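Local atomic coordinates of signal recognition 54 kDa protein (Pyrococcus furiosus, PDB entry 3DM5), a protein that belongs to the SRP54 family of the signal recognition particle, joining a helical bundle, a P-loop nucleotide-binding fold and an all-helical signal-peptide-binding domain. Residues 329-334 with 385-390; 381-386 with 398-403. All coordinates share one frame; numbering follows the deposited sequence.

Interaction 1. Residues 329-334 with 385-390; sequences TLKDMY and EELLNP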
ATOM      1  N   THR A 329      -0.673 -39.805 -13.371  1.00 66.24           N
ATOM      2  CA  THR A 329      -1.872 -39.926 -12.550  1.00 59.28           C
ATOM      3  C   THR A 329      -3.080 -39.295 -13.200  1.00 61.84           C
ATOM      4  O   THR A 329      -2.980 -38.623 -14.235  1.00 57.23           O
ATOM      5  CB  THR A 329      -1.705 -39.250 -11.175  1.00 65.96           C
ATOM      6  OG1 THR A 329      -1.809 -37.829 -11.327  1.00 62.01           O
ATOM      7  CG2 THR A 329      -0.359 -39.606 -10.537  1.00 58.00           C
ATOM      8  N   LEU A 330      -4.226 -39.514 -12.564  1.00 62.51           N
ATOM      9  CA  LEU A 330      -5.486 -38.938 -13.008  1.00 66.75           C
ATOM     10  C   LEU A 330      -5.444 -37.427 -12.919  1.00 66.72           C
ATOM     11  O   LEU A 330      -6.178 -36.736 -13.621  1.00 68.43           O
ATOM     12  CB  LEU A 330      -6.637 -39.485 -12.168  1.00 64.80           C
ATOM     13  CG  LEU A 330      -7.288 -40.740 -12.743  1.00 66.12           C
ATOM     14  CD1 LEU A 330      -7.607 -41.726 -11.641  1.00 71.73           C
ATOM     15  CD2 LEU A 330      -8.535 -40.347 -13.504  1.00 68.58           C
ATOM     16  N   LYS A 331      -4.580 -36.922 -12.048  1.00 69.54           N
ATOM     17  CA  LYS A 331      -4.390 -35.488 -11.913  1.00 68.88           C
ATOM     18  C   LYS A 331      -3.620 -34.975 -13.127  1.00 69.23           C
ATOM     19  O   LYS A 331      -3.997 -33.978 -13.738  1.00 67.88           O
ATOM     20  CB  LYS A 331      -3.626 -35.174 -10.629  1.00 67.22           C
ATOM     21  CG  LYS A 331      -4.173 -33.989  -9.851  1.00 71.66           C
ATOM     22  CD  LYS A 331      -5.005 -34.425  -8.651  1.00 68.63           C
ATOM     23  CE  LYS A 331      -4.163 -34.479  -7.382  1.00 63.01           C
ATOM     24  NZ  LYS A 331      -4.066 -33.153  -6.711  1.00 55.82           N
ATOM     25  N   ASP A 332      -2.541 -35.674 -13.471  1.00 64.33           N
ATOM     26  CA  ASP A 332      -1.774 -35.377 -14.679  1.00 64.13           C
ATOM     27  C   ASP A 332      -2.635 -35.364 -15.955  1.00 70.40           C
ATOM     28  O   ASP A 332      -2.469 -34.492 -16.809  1.00 67.32           O
ATOM     29  CB  ASP A 332      -0.635 -36.376 -14.830  1.00 64.84           C
ATOM     30  CG  ASP A 332       0.419 -36.223 -13.754  1.00 74.02           C
ATOM     31  OD1 ASP A 332       0.900 -37.250 -13.224  1.00 77.09           O
ATOM     32  OD2 ASP A 332       0.771 -35.068 -13.434  1.00 81.13           O
ATOM     33  N   MET A 333      -3.546 -36.328 -16.081  1.00 67.70           N
ATOM     34  CA  MET A 333      -4.464 -36.392 -17.216  1.00 68.24           C
ATOM     35  C   MET A 333      -5.503 -35.265 -17.166  1.00 77.23           C
ATOM     36  O   MET A 333      -5.688 -34.531 -18.139  1.00 80.81           O
ATOM     37  CB  MET A 333      -5.161 -37.754 -17.266  1.00 73.04           C
ATOM     38  CG  MET A 333      -5.989 -37.981 -18.526  1.00 77.73           C
ATOM     39  SD  MET A 333      -7.284 -39.232 -18.344  1.00 77.93           S
ATOM     40  CE  MET A 333      -8.489 -38.333 -17.376  1.00 85.31           C
ATOM     41  N   TYR A 334      -6.180 -35.148 -16.026  1.00 78.51           N
ATOM     42  CA  TYR A 334      -7.095 -34.038 -15.744  1.00 85.89           C
ATOM     43  C   TYR A 334      -6.553 -32.735 -16.298  1.00 86.28           C
ATOM     44  O   TYR A 334      -7.301 -31.933 -16.846  1.00 89.96           O
ATOM     45  CB  TYR A 334      -7.281 -33.901 -14.228  1.00 90.82           C
ATOM     46  CG  TYR A 334      -8.383 -32.958 -13.772  1.00 94.90           C
ATOM     47  CD1 TYR A 334      -9.427 -33.416 -12.971  1.00 93.98           C
ATOM     48  CD2 TYR A 334      -8.369 -31.611 -14.114  1.00101.86           C
ATOM     49  CE1 TYR A 334     -10.431 -32.565 -12.535  1.00 91.38           C
ATOM     50  CE2 TYR A 334      -9.374 -30.752 -13.682  1.00113.68           C
ATOM     51  CZ  TYR A 334     -10.401 -31.237 -12.892  1.00100.91           C
ATOM     52  OH  TYR A 334     -11.399 -30.395 -12.459  1.00 94.72           O
ATOM     53  N   GLU A 385      -6.742 -39.743  -3.101  1.00 49.56           N
ATOM     54  CA  GLU A 385      -5.992 -40.998  -3.180  1.00 60.99           C
ATOM     55  C   GLU A 385      -6.290 -41.741  -4.476  1.00 60.10           C
ATOM     56  O   GLU A 385      -5.424 -42.428  -5.008  1.00 53.72           O
ATOM     57  CB  GLU A 385      -6.311 -41.900  -1.993  1.00 54.39           C
ATOM     58  CG  GLU A 385      -7.741 -42.385  -1.984  1.00 58.17           C
ATOM     59  CD  GLU A 385      -8.001 -43.401  -0.900  1.00 63.61           C
ATOM     60  OE1 GLU A 385      -7.044 -44.134  -0.537  1.00 53.38           O
ATOM     61  OE2 GLU A 385      -9.166 -43.454  -0.425  1.00 58.30           O
ATOM     62  N   GLU A 386      -7.519 -41.608  -4.963  1.00 49.65           N
ATOM     63  CA  GLU A 386      -7.912 -42.162  -6.259  1.00 58.98           C
ATOM     64  C   GLU A 386      -7.250 -41.426  -7.417  1.00 57.61           C
ATOM     65  O   GLU A 386      -6.680 -42.047  -8.300  1.00 59.62           O
ATOM     66  CB  GLU A 386      -9.441 -42.164  -6.425  1.00 47.22           C
ATOM     67  CG  GLU A 386     -10.150 -43.115  -5.465  1.00 45.92           C
ATOM     68  CD  GLU A 386     -11.661 -42.934  -5.460  1.00 60.05           C
ATOM     69  OE1 GLU A 386     -12.129 -41.860  -5.898  1.00 53.95           O
ATOM     70  OE2 GLU A 386     -12.384 -43.859  -5.015  1.00 55.17           O
ATOM     71  N   LEU A 387      -7.325 -40.098  -7.412  1.00 57.17           N
ATOM     72  CA  LEU A 387      -6.665 -39.311  -8.450  1.00 58.21           C
ATOM     73  C   LEU A 387      -5.158 -39.578  -8.484  1.00 60.45           C
ATOM     74  O   LEU A 387      -4.530 -39.538  -9.546  1.00 61.08           O
ATOM     75  CB  LEU A 387      -6.961 -37.819  -8.277  1.00 53.91           C
ATOM     76  CG  LEU A 387      -8.438 -37.441  -8.358  1.00 55.79           C
ATOM     77  CD1 LEU A 387      -8.615 -36.005  -7.941  1.00 51.80           C
ATOM     78  CD2 LEU A 387      -8.970 -37.654  -9.751  1.00 57.92           C
ATOM     79  N   LEU A 388      -4.578 -39.876  -7.332  1.00 55.68           N
ATOM     80  CA  LEU A 388      -3.128 -40.027  -7.264  1.00 65.90           C
ATOM     81  C   LEU A 388      -2.675 -41.464  -7.515  1.00 66.16           C
ATOM     82  O   LEU A 388      -1.548 -41.701  -7.946  1.00 60.61           O
ATOM     83  CB  LEU A 388      -2.583 -39.480  -5.937  1.00 62.20           C
ATOM     84  CG  LEU A 388      -2.809 -37.972  -5.775  1.00 58.08           C
ATOM     85  CD1 LEU A 388      -2.323 -37.445  -4.433  1.00 48.76           C
ATOM     86  CD2 LEU A 388      -2.132 -37.238  -6.916  1.00 54.98           C
ATOM     87  N   ASN A 389      -3.566 -42.415  -7.253  1.00 68.34           N
ATOM     88  CA  ASN A 389      -3.303 -43.836  -7.495  1.00 73.92           C
ATOM     89  C   ASN A 389      -4.543 -44.473  -8.089  1.00 70.61           C
ATOM     90  O   ASN A 389      -5.361 -45.030  -7.362  1.00 65.46           O
ATOM     91  CB  ASN A 389      -2.956 -44.554  -6.189  1.00 73.94           C
ATOM     92  CG  ASN A 389      -2.021 -43.750  -5.317  1.00 85.51           C
ATOM     93  OD1 ASN A 389      -0.818 -43.684  -5.577  1.00 91.39           O
ATOM     94  ND2 ASN A 389      -2.569 -43.119  -4.274  1.00 79.12           N
ATOM     95  N   PRO A 390      -4.703 -44.364  -9.412  1.00 69.60           N
ATOM     96  CA  PRO A 390      -5.892 -44.899 -10.083  1.00 69.80           C
ATOM     97  C   PRO A 390      -5.989 -46.418  -9.916  1.00 70.80           C
ATOM     98  O   PRO A 390      -7.085 -46.943  -9.710  1.00 67.23           O
ATOM     99  CB  PRO A 390      -5.665 -44.511 -11.549  1.00 71.32           C
ATOM    100  CG  PRO A 390      -4.717 -43.358 -11.494  1.00 64.27           C
ATOM    101  CD  PRO A 390      -3.810 -43.662 -10.348  1.00 67.31           C
TER
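With chi1 at 76°, Thr329 places OG1 between its own backbone N and carbonyl carbon, facing the start of helix 330-341, and sends CG2 to the backbone of Leu388, 3.5 Å from its O. Leu387 turns CG anti to its carbonyl carbon (chi1 -60°), which brings CD2 alongside the root of Leu330, 3.8 Å from CB. Leu330 slides past Pro390 in the opposite direction, CD1 resting against ring atoms CB and CG. The backbones meet through one weak hydrogen bond, Leu330 N to Leu387 O at 3.0 Å, bent to 130°. This joins the first turn of helix 330-341 to the last turn of helix 384-388 within the helical signal-peptide-binding domain. Thr329 and Asp332 form a capping box: OG1 of Thr329 accepts from Asp332 N at 3.1 Å, and Asp332 OD1 takes Thr329 N on its anti side. Lys331, its chain bent at chi2, chi3 and chi4, crosses Leu387 at about a right angle, with CD 3.9 Å from Leu387 CB. Its CE then lies 3.5 Å from Leu388 CD2, and NZ continues to salt bridges with Glu384 and with Asp285 of the second subunit. Leu330 also packs on Met379 and Leu415. Just after Leu388, Asn389 ND2 bonds back to Glu385 O at the end of helix 384-388.

Interaction 2. Residues 381-386 with 398-403; sequences SMTEEE and IKRIAR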
ATOM      1  N   SER A 381     -15.572 -36.261  -8.523  1.00 59.62           N
ATOM      2  CA  SER A 381     -16.257 -37.148  -7.608  1.00 60.67           C
ATOM      3  C   SER A 381     -15.287 -38.202  -7.095  1.00 56.87           C
ATOM      4  O   SER A 381     -15.648 -39.081  -6.304  1.00 52.95           O
ATOM      5  CB  SER A 381     -17.456 -37.802  -8.276  1.00 62.80           C
ATOM      6  OG  SER A 381     -18.080 -38.684  -7.363  1.00 65.83           O
ATOM      7  N   MET A 382     -14.050 -38.108  -7.557  1.00 53.98           N
ATOM      8  CA  MET A 382     -13.015 -38.987  -7.062  1.00 57.81           C
ATOM      9  C   MET A 382     -12.309 -38.323  -5.875  1.00 61.60           C
ATOM     10  O   MET A 382     -12.349 -37.093  -5.708  1.00 48.91           O
ATOM     11  CB  MET A 382     -12.021 -39.336  -8.173  1.00 55.74           C
ATOM     12  CG  MET A 382     -12.646 -39.999  -9.410  1.00 54.56           C
ATOM     13  SD  MET A 382     -11.407 -40.581 -10.596  1.00 63.84           S
ATOM     14  CE  MET A 382     -12.433 -41.568 -11.670  1.00 77.31           C
ATOM     15  N   THR A 383     -11.677 -39.147  -5.045  1.00 53.44           N
ATOM     16  CA  THR A 383     -10.927 -38.637  -3.919  1.00 46.71           C
ATOM     17  C   THR A 383      -9.493 -38.405  -4.350  1.00 52.48           C
ATOM     18  O   THR A 383      -9.103 -38.764  -5.463  1.00 55.13           O
ATOM     19  CB  THR A 383     -10.951 -39.601  -2.721  1.00 50.44           C
ATOM     20  OG1 THR A 383     -10.293 -40.835  -3.060  1.00 46.92           O
ATOM     21  CG2 THR A 383     -12.379 -39.870  -2.315  1.00 54.23           C
ATOM     22  N   GLU A 384      -8.716 -37.799  -3.462  1.00 50.26           N
ATOM     23  CA  GLU A 384      -7.322 -37.490  -3.739  1.00 53.61           C
ATOM     24  C   GLU A 384      -6.572 -38.778  -4.000  1.00 53.79           C
ATOM     25  O   GLU A 384      -5.872 -38.903  -5.002  1.00 55.76           O
ATOM     26  CB  GLU A 384      -6.695 -36.729  -2.554  1.00 43.26           C
ATOM     27  CG  GLU A 384      -5.599 -35.764  -2.932  1.00 54.75           C
ATOM     28  CD  GLU A 384      -6.028 -34.704  -3.954  1.00 54.26           C
ATOM     29  OE1 GLU A 384      -7.240 -34.431  -4.117  1.00 48.00           O
ATOM     30  OE2 GLU A 384      -5.125 -34.131  -4.598  1.00 55.81           O
ATOM     31  N   GLU A 385      -6.742 -39.743  -3.101  1.00 49.56           N
ATOM     32  CA  GLU A 385      -5.992 -40.998  -3.180  1.00 60.99           C
ATOM     33  C   GLU A 385      -6.290 -41.741  -4.476  1.00 60.10           C
ATOM     34  O   GLU A 385      -5.424 -42.428  -5.008  1.00 53.72           O
ATOM     35  CB  GLU A 385      -6.311 -41.900  -1.993  1.00 54.39           C
ATOM     36  CG  GLU A 385      -7.741 -42.385  -1.984  1.00 58.17           C
ATOM     37  CD  GLU A 385      -8.001 -43.401  -0.900  1.00 63.61           C
ATOM     38  OE1 GLU A 385      -7.044 -44.134  -0.537  1.00 53.38           O
ATOM     39  OE2 GLU A 385      -9.166 -43.454  -0.425  1.00 58.30           O
ATOM     40  N   GLU A 386      -7.519 -41.608  -4.963  1.00 49.65           N
ATOM     41  CA  GLU A 386      -7.912 -42.162  -6.259  1.00 58.98           C
ATOM     42  C   GLU A 386      -7.250 -41.426  -7.417  1.00 57.61           C
ATOM     43  O   GLU A 386      -6.680 -42.047  -8.300  1.00 59.62           O
ATOM     44  CB  GLU A 386      -9.441 -42.164  -6.425  1.00 47.22           C
ATOM     45  CG  GLU A 386     -10.150 -43.115  -5.465  1.00 45.92           C
ATOM     46  CD  GLU A 386     -11.661 -42.934  -5.460  1.00 60.05           C
ATOM     47  OE1 GLU A 386     -12.129 -41.860  -5.898  1.00 53.95           O
ATOM     48  OE2 GLU A 386     -12.384 -43.859  -5.015  1.00 55.17           O
ATOM     49  N   ILE A 398     -15.805 -47.470  -8.266  1.00 72.75           N
ATOM     50  CA  ILE A 398     -16.382 -47.007  -9.522  1.00 67.98           C
ATOM     51  C   ILE A 398     -17.875 -46.724  -9.396  1.00 65.63           C
ATOM     52  O   ILE A 398     -18.386 -45.754  -9.950  1.00 62.20           O
ATOM     53  CB  ILE A 398     -16.164 -48.026 -10.648  1.00 66.26           C
ATOM     54  CG1 ILE A 398     -14.690 -48.070 -11.040  1.00 68.98           C
ATOM     55  CG2 ILE A 398     -17.010 -47.668 -11.859  1.00 75.45           C
ATOM     56  CD1 ILE A 398     -14.431 -48.822 -12.312  1.00 68.95           C
ATOM     57  N   LYS A 399     -18.580 -47.578  -8.668  1.00 69.34           N
ATOM     58  CA  LYS A 399     -20.008 -47.381  -8.496  1.00 68.05           C
ATOM     59  C   LYS A 399     -20.260 -46.183  -7.568  1.00 69.11           C
ATOM     60  O   LYS A 399     -21.281 -45.503  -7.696  1.00 67.33           O
ATOM     61  CB  LYS A 399     -20.684 -48.669  -8.007  1.00 64.95           C
ATOM     62  N   ARG A 400     -19.324 -45.909  -6.654  1.00 68.91           N
ATOM     63  CA  ARG A 400     -19.406 -44.699  -5.823  1.00 67.08           C
ATOM     64  C   ARG A 400     -19.126 -43.459  -6.685  1.00 65.95           C
ATOM     65  O   ARG A 400     -19.892 -42.484  -6.690  1.00 56.63           O
ATOM     66  CB  ARG A 400     -18.423 -44.746  -4.640  1.00 64.06           C
ATOM     67  CG  ARG A 400     -18.666 -43.624  -3.593  1.00 68.01           C
ATOM     68  CD  ARG A 400     -17.396 -43.128  -2.844  1.00 54.77           C
ATOM     69  NE  ARG A 400     -16.539 -42.275  -3.672  1.00 55.36           N
ATOM     70  CZ  ARG A 400     -15.297 -42.584  -4.048  1.00 59.28           C
ATOM     71  NH1 ARG A 400     -14.748 -43.724  -3.659  1.00 50.97           N
ATOM     72  NH2 ARG A 400     -14.595 -41.752  -4.816  1.00 53.72           N
ATOM     73  N   ILE A 401     -18.018 -43.511  -7.416  1.00 57.98           N
ATOM     74  CA  ILE A 401     -17.646 -42.433  -8.315  1.00 57.01           C
ATOM     75  C   ILE A 401     -18.807 -42.098  -9.268  1.00 70.36           C
ATOM     76  O   ILE A 401     -19.210 -40.937  -9.397  1.00 64.51           O
ATOM     77  CB  ILE A 401     -16.358 -42.792  -9.072  1.00 57.61           C
ATOM     78  CG1 ILE A 401     -15.229 -43.039  -8.065  1.00 55.40           C
ATOM     79  CG2 ILE A 401     -15.993 -41.711 -10.086  1.00 59.11           C
ATOM     80  CD1 ILE A 401     -13.951 -43.522  -8.673  1.00 59.64           C
ATOM     81  N   ALA A 402     -19.362 -43.126  -9.902  1.00 78.19           N
ATOM     82  CA  ALA A 402     -20.463 -42.960 -10.839  1.00 72.24           C
ATOM     83  C   ALA A 402     -21.675 -42.316 -10.167  1.00 72.52           C
ATOM     84  O   ALA A 402     -22.275 -41.376 -10.692  1.00 73.38           O
ATOM     85  CB  ALA A 402     -20.831 -44.297 -11.432  1.00 65.21           C
ATOM     86  N   ARG A 403     -22.028 -42.831  -8.996  1.00 73.23           N
ATOM     87  CA  ARG A 403     -23.124 -42.277  -8.206  1.00 77.34           C
ATOM     88  C   ARG A 403     -22.861 -40.828  -7.779  1.00 82.60           C
ATOM     89  O   ARG A 403     -23.731 -39.964  -7.928  1.00 72.69           O
ATOM     90  CB  ARG A 403     -23.387 -43.171  -6.991  1.00 85.66           C
ATOM     91  CG  ARG A 403     -24.231 -42.549  -5.893  1.00 87.56           C
ATOM     92  CD  ARG A 403     -24.930 -43.642  -5.106  1.00 95.33           C
ATOM     93  NE  ARG A 403     -24.971 -43.364  -3.674  1.00105.99           N
ATOM     94  CZ  ARG A 403     -24.116 -43.875  -2.792  1.00110.97           C
ATOM     95  NH1 ARG A 403     -23.149 -44.697  -3.197  1.00 93.90           N
ATOM     96  NH2 ARG A 403     -24.228 -43.569  -1.504  1.00102.59           N
TER
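Arg400 reaches across from helix 395-405 and grips Glu386 end-on, a bidentate salt bridge at the start of helix 384-388 in the helical signal-peptide-binding domain. Its CG is anti to the backbone N (chi1 -169°), and bends at chi2 and chi3 swing the guanidinium toward the carboxylate. Glu386 comes from the opposite direction with its chain extended beyond CG. NH2 meets OE1 and NH1 meets OE2, each pair of Arg400 and Glu386 atoms at 2.7 Å, both on the syn sides, though somewhat out of the carboxylate plane; the two flat groups are tilted by only 19°. NH2 has a second acceptor at the guanidinium edge, Ser381 O at 3.2 Å, which offers a lone pair in its carbonyl plane. NE bonds to Arg127 O of the second subunit, so all three nitrogens of the guanidinium are engaged, which should restrict its rotation. Thr383 CG2 lies over one of its faces, 3.8 Å from Arg400 NH2.

Glu386 also completes a capping box with Thr383. Thr383 N donates to Glu386 OE1 at 2.9 Å from above the carboxylate plane, while Thr383 OG1 receives only a weak bond from Glu386 N. OE1 is therefore shared by two donors, an arrangement likely to stabilise its negative charge. Beside this polar cluster the extended Met382 chain runs obliquely over Ile401, with CG 3.8 Å from Ile401 CG2 and CE touching the same branch and CD1. Ile401 CD1 also approaches Glu386 OE1, and both Met382 and Ile401 pack on Ile393. Ser381, with OG anti to its backbone N (chi1 179°), bonds through OG to a lone pair of Ile401 O at 3.2 Å, a carbonyl that also accepts a hydrogen bond from Ser405 OG.

How the interactions relate
From the N-terminal side, the chain enters helix 330-341, passes an unmodelled stretch and helix 369-379, and returns at 385-390, where interaction 1 closes a loop of 50 residues. Interaction 2 starts just before that return, at 381-386, and closes a short loop of 11 residues at 398-403. The two loops overlap and cross rather than nest, sharing Glu385 and Glu386. Helix 384-388 and the residues leading into it thus tie two helices together: its C-terminal end meets the start of helix 330-341, while Glu386 and the preceding 381-383 meet helix 395-405. The contacts meet through the Lys331-Glu384 salt bridge and where Leu387 and Leu330 pack on Met382; both touch the second subunit.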